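Local coordinates for 4-oxalocrotonate decarboxylase NahK (Pseudomonas putida, PDB 5D2G), which catalyses the decarboxylation of (3E)-2-oxohex-3-enedioate to 2-oxopent-4-enoate and carbon dioxide in the breakdown of aromatic hydrocarbons, at residues Pro125-Glu130 / Val206-Asn211. The protein carries 1 engineered substitution. Sequence-based numbering, arbitrary orientation.
Sequences PKIEAE and VVMEKN. With MG (magnesium ion), chain B.
Met208 reaches from strand 205-210 to Ile127 and Ala129 on strand 126-135, joining two different sheets of the FAH-type fold face to face. The strand segments run nearly antiparallel, at 155°, but their axes stay 8.3 Å apart, a spacing that side chains bridge. Met208 suits this gap because its unbranched chain, extended as far as SD, bends at chi3 (-70°) and lays CE against Ile127 CD1 at 3.7 Å. The same methyl lies 3.5 Å from Ala129 N, which is hydrogen-bonded to Thr257 OG1. Packing is tightest beside it, where Ala129 CB and Val206 CG1 meet at 3.4 Å, tighter than ordinary van der Waals contact, so a residue with nothing beyond CB suits the place. Ile127 CG1 sits between the backbone N and carbonyl carbon (chi1 56°), which brings CD1 across the thioether. Replacing this isoleucine with an alanine would probably open a gap beside SD and CE and let the methionine end turn more freely. Toward Lys210 the contact slackens: that lysine is partly exposed, and its NZ makes a hydrogen bond to Pro261 O instead. On the other face of strand 126-135, Glu128 OE2 and Glu130 OE1 bind magnesium at 2.0 and 1.9 Å, with Glu161 and three waters completing six ligands. Apolar carbon and sulfur thus join the sheets, while the ion behind them probably offsets the repulsion between the gathered carboxylates.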
ATOM      1  N   PRO A 125      12.432   3.046  -6.298  1.00 13.68           N
ATOM      2  CA  PRO A 125      11.182   3.534  -5.702  1.00 14.44           C
ATOM      3  C   PRO A 125      10.325   4.348  -6.672  1.00 12.42           C
ATOM      4  O   PRO A 125      10.818   4.974  -7.623  1.00  9.81           O
ATOM      5  CB  PRO A 125      11.664   4.425  -4.557  1.00  8.48           C
ATOM      6  CG  PRO A 125      13.034   4.947  -5.049  1.00  9.07           C
ATOM      7  CD  PRO A 125      13.620   3.804  -5.851  1.00 10.32           C
ATOM      8  N   LYS A 126       9.024   4.308  -6.415  1.00 10.50           N
ATOM      9  CA  LYS A 126       8.052   5.101  -7.133  1.00 12.87           C
ATOM     10  C   LYS A 126       7.115   5.651  -6.087  1.00 12.18           C
ATOM     11  O   LYS A 126       6.968   5.067  -5.007  1.00  8.84           O
ATOM     12  CB  LYS A 126       7.248   4.219  -8.089  1.00 12.08           C
ATOM     13  CG  LYS A 126       8.089   3.561  -9.172  1.00 14.67           C
ATOM     14  CD  LYS A 126       7.203   2.796 -10.159  1.00 17.89           C
ATOM     15  CE  LYS A 126       8.033   2.145 -11.257  1.00 24.66           C
ATOM     16  NZ  LYS A 126       7.182   1.596 -12.350  1.00 28.39           N
ATOM     17  N   ILE A 127       6.470   6.766  -6.395  1.00 11.91           N
ATOM     18  CA  ILE A 127       5.511   7.326  -5.455  1.00  9.26           C
ATOM     19  C   ILE A 127       4.133   7.308  -6.095  1.00 11.94           C
ATOM     20  O   ILE A 127       4.005   7.297  -7.322  1.00 11.54           O
ATOM     21  CB  ILE A 127       5.892   8.763  -5.035  1.00  9.75           C
ATOM     22  CG1 ILE A 127       6.038   9.667  -6.255  1.00 10.72           C
ATOM     23  CG2 ILE A 127       7.211   8.759  -4.256  1.00  9.51           C
ATOM     24  CD1 ILE A 127       5.896  11.137  -5.908  1.00 18.06           C
ATOM     25  N   GLU A 128       3.104   7.287  -5.261  1.00  9.24           N
ATOM     26  CA  GLU A 128       1.746   7.357  -5.749  1.00 12.90           C
ATOM     27  C   GLU A 128       0.962   8.142  -4.698  1.00 11.47           C
ATOM     28  O   GLU A 128       1.200   7.978  -3.492  1.00 10.62           O
ATOM     29  CB  GLU A 128       1.174   5.944  -5.949  1.00 14.96           C
ATOM     30  CG  GLU A 128       1.283   5.047  -4.743  1.00 17.64           C
ATOM     31  CD  GLU A 128       0.826   3.601  -5.003  1.00 18.85           C
ATOM     32  OE1 GLU A 128       0.358   3.272  -6.122  1.00 22.45           O
ATOM     33  OE2 GLU A 128       0.944   2.793  -4.062  1.00 15.35           O
ATOM     34  N   ALA A 129       0.070   9.021  -5.151  1.00 12.10           N
ATOM     35  CA  ALA A 129      -0.745   9.823  -4.237  1.00 12.59           C
ATOM     36  C   ALA A 129      -1.940   9.009  -3.765  1.00 13.46           C
ATOM     37  O   ALA A 129      -2.613   8.360  -4.572  1.00 10.29           O
ATOM     38  CB  ALA A 129      -1.215  11.059  -4.913  1.00 12.64           C
ATOM     39  N   GLU A 130      -2.208   9.048  -2.464  1.00  9.89           N
ATOM     40  CA  GLU A 130      -3.313   8.288  -1.902  1.00  9.58           C
ATOM     41  C   GLU A 130      -4.050   9.077  -0.839  1.00 12.14           C
ATOM     42  O   GLU A 130      -3.591  10.134  -0.373  1.00 11.38           O
ATOM     43  CB  GLU A 130      -2.822   6.965  -1.295  1.00  8.69           C
ATOM     44  CG  GLU A 130      -1.813   6.206  -2.171  1.00 11.25           C
ATOM     45  CD  GLU A 130      -1.656   4.749  -1.795  1.00 10.86           C
ATOM     46  OE1 GLU A 130      -0.675   4.143  -2.277  1.00  8.18           O
ATOM     47  OE2 GLU A 130      -2.508   4.203  -1.052  1.00 12.32           O
ATOM     48  N   VAL A 206      -6.351  15.421  -6.982  1.00 16.80           N
ATOM     49  CA  VAL A 206      -4.977  15.288  -6.569  1.00 12.21           C
ATOM     50  C   VAL A 206      -4.066  15.669  -7.724  1.00 14.76           C
ATOM     51  O   VAL A 206      -4.284  15.260  -8.866  1.00 19.02           O
ATOM     52  CB  VAL A 206      -4.700  13.852  -6.121  1.00 20.39           C
ATOM     53  CG1 VAL A 206      -3.230  13.612  -6.004  1.00 17.56           C
ATOM     54  CG2 VAL A 206      -5.415  13.557  -4.796  1.00 20.09           C
ATOM     55  N   VAL A 207      -3.062  16.483  -7.428  1.00 16.66           N
ATOM     56  CA  VAL A 207      -2.090  16.916  -8.427  1.00 15.42           C
ATOM     57  C   VAL A 207      -0.710  16.559  -7.911  1.00 14.84           C
ATOM     58  O   VAL A 207      -0.302  17.068  -6.865  1.00 15.25           O
ATOM     59  CB  VAL A 207      -2.159  18.443  -8.638  1.00 13.36           C
ATOM     60  CG1 VAL A 207      -1.073  18.898  -9.607  1.00 14.92           C
ATOM     61  CG2 VAL A 207      -3.538  18.854  -9.142  1.00 14.69           C
ATOM     62  N   MET A 208       0.005  15.677  -8.609  1.00 13.29           N
ATOM     63  CA  MET A 208       1.351  15.307  -8.170  1.00 10.12           C
ATOM     64  C   MET A 208       2.397  16.053  -8.980  1.00 15.31           C
ATOM     65  O   MET A 208       2.401  15.985 -10.215  1.00 12.62           O
ATOM     66  CB  MET A 208       1.582  13.800  -8.286  1.00 11.70           C
ATOM     67  CG  MET A 208       3.041  13.387  -8.096  1.00 13.53           C
ATOM     68  SD  MET A 208       3.238  11.624  -8.415  1.00 19.31           S
ATOM     69  CE  MET A 208       2.390  10.966  -6.978  1.00 20.18           C
ATOM     70  N   GLU A 209       3.275  16.768  -8.278  1.00 11.69           N
ATOM     71  CA  GLU A 209       4.382  17.479  -8.901  1.00 15.35           C
ATOM     72  C   GLU A 209       5.671  16.838  -8.450  1.00 15.75           C
ATOM     73  O   GLU A 209       5.797  16.401  -7.297  1.00 13.60           O
ATOM     74  CB  GLU A 209       4.374  18.971  -8.525  1.00 12.23           C
ATOM     75  CG  GLU A 209       3.182  19.735  -9.106  1.00 16.44           C
ATOM     76  CD  GLU A 209       2.901  21.052  -8.398  1.00 28.69           C
ATOM     77  OE1 GLU A 209       3.826  21.607  -7.766  1.00 29.58           O
ATOM     78  OE2 GLU A 209       1.741  21.530  -8.468  1.00 35.08           O
ATOM     79  N   LYS A 210       6.618  16.754  -9.371  1.00 14.04           N
ATOM     80  CA  LYS A 210       7.951  16.290  -9.044  1.00 11.20           C
ATOM     81  C   LYS A 210       8.874  17.315  -9.643  1.00 12.24           C
ATOM     82  O   LYS A 210       8.797  17.600 -10.847  1.00 12.88           O
ATOM     83  CB  LYS A 210       8.214  14.915  -9.654  1.00 10.94           C
ATOM     84  CG  LYS A 210       9.671  14.487  -9.553  1.00 11.32           C
ATOM     85  CD  LYS A 210       9.832  13.018  -9.893  1.00 21.05           C
ATOM     86  CE  LYS A 210       9.763  12.775 -11.386  1.00 20.27           C
ATOM     87  NZ  LYS A 210      10.477  11.495 -11.737  1.00 19.28           N
ATOM     88  N   ASN A 211       9.720  17.901  -8.799  1.00 12.68           N
ATOM     89  CA  ASN A 211      10.667  18.914  -9.245  1.00 13.94           C
ATOM     90  C   ASN A 211       9.991  20.076  -9.946  1.00 18.92           C
ATOM     91  O   ASN A 211      10.544  20.641 -10.894  1.00 15.98           O
ATOM     92  CB  ASN A 211      11.720  18.287 -10.166  1.00 18.13           C
ATOM     93  CG  ASN A 211      12.562  17.257  -9.451  1.00 15.82           C
ATOM     94  OD1 ASN A 211      12.856  17.407  -8.264  1.00 13.98           O
ATOM     95  ND2 ASN A 211      12.946  16.197 -10.160  1.00 15.14           N
TER
HETATM   96 MG    MG B 301      -0.147   2.320  -2.507  1.00  9.15          MG
HETATM   97  O   HOH W   1      -1.471   1.728  -1.087  1.00  6.22           O
HETATM   98  O   HOH W   2      -0.073   0.501  -3.111  1.00 17.86           O
HETATM   99  O   HOH W   3      -1.582   1.978  -4.050  1.00 14.31           O